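Local coordinates for uncharacterized periplasmic protein (PDB 3ELG) that is of unknown function but probably acts in the periplasm, with a beta-lactamase-inhibitor-like fold of the PepSY-like family, at residues E19-H24 / I53-N58. Numbering follows the deposited sequence.
Sequences EMIGKH and IELEFN
Met-20, a selenomethionine, and Phe-57 form a Met-aromatic contact: SE of Met-20 lies 5.4 Å from the centroid of the Phe-57 ring and 82° off the ring normal, which places the selenium at the ring edge. The side chain of Met-20 leaves the helix with CG anti to the backbone N (chi1 -177°), then bends at its next two torsions, bringing the terminal methyl CE into apolar contact 3.8 Å from CE2 of Phe-57.

Ile-21 and Leu-55 complete the apolar contact. Ile-21 comes to the ring by its longer branch, its CD1 lying 4.1 Å from both CZ and CE1 of Phe-57. CG1 of the same branch approaches CD1 of Leu-55 at 3.8 Å, while CE of Met-20 reaches that same leucine methyl at 4.3 Å. CD1 of Leu-55 thus meets both helix side chains, as does the far end of the Phe-57 ring. No hydrogen bond crosses between the segments; the axes of helix 19-24 and strand 54-57 approach to 11.3 Å, their directions 145° apart, a spacing bridged by side chains alone.

Leu-55 and Phe-57, alternate residues of strand 54-57, direct their side chains toward helix 15-24, which packs on one face of the antiparallel sheet in this BLIP-like fold. Trp-63 and Ile-66 of strand 63-67 and Val-47 and Leu-49 of strand 43-49 extend this apolar layer across both neighbouring strands, while Leu-13 adjoins Ile-21.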
loop_
_atom_site.group_PDB
_atom_site.type_symbol
_atom_site.label_atom_id
_atom_site.label_comp_id
_atom_site.label_asym_id
_atom_site.label_seq_id
_atom_site.Cartn_x
_atom_site.Cartn_y
_atom_site.Cartn_z
ATOM N N GLU A 19 9.720 9.253 4.986
ATOM C CA GLU A 19 8.851 10.413 5.241
ATOM C C GLU A 19 7.381 9.974 5.272
ATOM O O GLU A 19 6.589 10.404 6.141
ATOM C CB GLU A 19 9.067 11.507 4.192
ATOM C CG GLU A 19 10.432 12.204 4.267
ATOM C CD GLU A 19 10.653 13.104 5.497
ATOM O OE1 GLU A 19 9.723 13.322 6.313
ATOM O OE2 GLU A 19 11.790 13.607 5.632
HETATM N N MSE A 20 7.029 9.094 4.335
HETATM C CA MSE A 20 5.671 8.600 4.215
HETATM C C MSE A 20 5.266 7.898 5.513
HETATM O O MSE A 20 4.175 8.123 6.045
HETATM C CB MSE A 20 5.486 7.686 2.990
HETATM C CG MSE A 20 4.060 7.160 2.738
HETATM SE SE MSE A 20 3.464 5.762 3.978
HETATM C CE MSE A 20 2.738 4.562 2.635
ATOM N N ILE A 21 6.170 7.088 6.048
ATOM C CA ILE A 21 5.904 6.297 7.251
ATOM C C ILE A 21 5.790 7.223 8.447
ATOM O O ILE A 21 4.931 7.051 9.329
ATOM C CB ILE A 21 6.978 5.251 7.503
ATOM C CG1 ILE A 21 6.925 4.206 6.400
ATOM C CG2 ILE A 21 6.771 4.602 8.861
ATOM C CD1 ILE A 21 8.178 3.365 6.236
ATOM N N GLY A 22 6.667 8.210 8.481
ATOM C CA GLY A 22 6.668 9.175 9.591
ATOM C C GLY A 22 5.430 10.063 9.623
ATOM O O GLY A 22 4.964 10.456 10.687
ATOM N N LYS A 23 4.881 10.354 8.462
ATOM C CA LYS A 23 3.755 11.261 8.331
ATOM C C LYS A 23 2.459 10.528 8.624
ATOM O O LYS A 23 1.591 11.022 9.362
ATOM C CB LYS A 23 3.741 11.928 6.942
ATOM C CG LYS A 23 2.565 12.831 6.700
ATOM C CD LYS A 23 2.717 13.588 5.382
ATOM C CE LYS A 23 1.578 14.563 5.158
ATOM N NZ LYS A 23 1.692 15.267 3.829
ATOM N N HIS A 24 2.324 9.339 8.045
ATOM C CA HIS A 24 1.047 8.676 7.970
ATOM C C HIS A 24 0.829 7.512 8.931
ATOM O O HIS A 24 -0.326 7.079 9.118
ATOM C CB HIS A 24 0.775 8.217 6.572
ATOM C CG HIS A 24 0.611 9.331 5.602
ATOM N ND1 HIS A 24 -0.481 10.181 5.634
ATOM C CD2 HIS A 24 1.427 9.792 4.628
ATOM C CE1 HIS A 24 -0.325 11.110 4.708
ATOM N NE2 HIS A 24 0.810 10.882 4.071
ATOM N N ILE A 53 1.168 -3.661 10.356
ATOM C CA ILE A 53 0.918 -3.066 9.044
ATOM C C ILE A 53 2.056 -3.383 8.073
ATOM O O ILE A 53 3.217 -3.400 8.470
ATOM C CB ILE A 53 0.662 -1.533 9.150
ATOM C CG1 ILE A 53 -0.664 -1.262 9.903
ATOM C CG2 ILE A 53 0.671 -0.833 7.783
ATOM C CD1 ILE A 53 -0.865 0.217 10.192
ATOM N N GLU A 54 1.720 -3.582 6.782
ATOM C CA GLU A 54 2.730 -3.907 5.770
ATOM C C GLU A 54 2.580 -2.913 4.639
ATOM O O GLU A 54 1.464 -2.654 4.150
ATOM C CB GLU A 54 2.516 -5.345 5.257
ATOM C CG GLU A 54 2.655 -6.353 6.349
ATOM C CD GLU A 54 2.391 -7.776 5.881
ATOM O OE1 GLU A 54 2.269 -7.986 4.668
ATOM O OE2 GLU A 54 2.287 -8.673 6.744
ATOM N N LEU A 55 3.703 -2.338 4.275
ATOM C CA LEU A 55 3.804 -1.355 3.183
ATOM C C LEU A 55 4.800 -1.845 2.174
ATOM O O LEU A 55 5.775 -2.483 2.515
ATOM C CB LEU A 55 4.267 -0.023 3.773
ATOM C CG LEU A 55 3.501 0.507 4.973
ATOM C CD1 LEU A 55 4.148 1.785 5.532
ATOM C CD2 LEU A 55 1.997 0.758 4.625
ATOM N N GLU A 56 4.558 -1.512 0.918
ATOM C CA GLU A 56 5.532 -1.808 -0.109
ATOM C C GLU A 56 5.780 -0.512 -0.839
ATOM O O GLU A 56 4.865 0.281 -1.037
ATOM C CB GLU A 56 5.022 -2.886 -1.049
ATOM C CG GLU A 56 6.088 -3.490 -1.867
ATOM C CD GLU A 56 5.572 -4.672 -2.620
ATOM O OE1 GLU A 56 4.472 -4.535 -3.207
ATOM O OE2 GLU A 56 6.252 -5.722 -2.620
ATOM N N PHE A 57 7.044 -0.306 -1.206
ATOM C CA PHE A 57 7.479 0.882 -1.911
ATOM C C PHE A 57 8.335 0.521 -3.120
ATOM O O PHE A 57 9.050 -0.511 -3.118
ATOM C CB PHE A 57 8.341 1.780 -1.043
ATOM C CG PHE A 57 7.657 2.242 0.213
ATOM C CD1 PHE A 57 7.744 1.498 1.376
ATOM C CD2 PHE A 57 6.968 3.447 0.249
ATOM C CE1 PHE A 57 7.111 1.929 2.513
ATOM C CE2 PHE A 57 6.302 3.875 1.380
ATOM C CZ PHE A 57 6.387 3.144 2.526
ATOM N N ASN A 58 8.289 1.388 -4.114
ATOM C CA ASN A 58 9.183 1.213 -5.282
ATOM C C ASN A 58 10.556 1.729 -5.011
ATOM O O ASN A 58 10.879 2.125 -3.899
ATOM C CB ASN A 58 8.581 1.784 -6.589
ATOM C CG ASN A 58 8.521 3.295 -6.617
ATOM O OD1 ASN A 58 9.133 3.986 -5.793
ATOM N ND2 ASN A 58 7.808 3.840 -7.634
#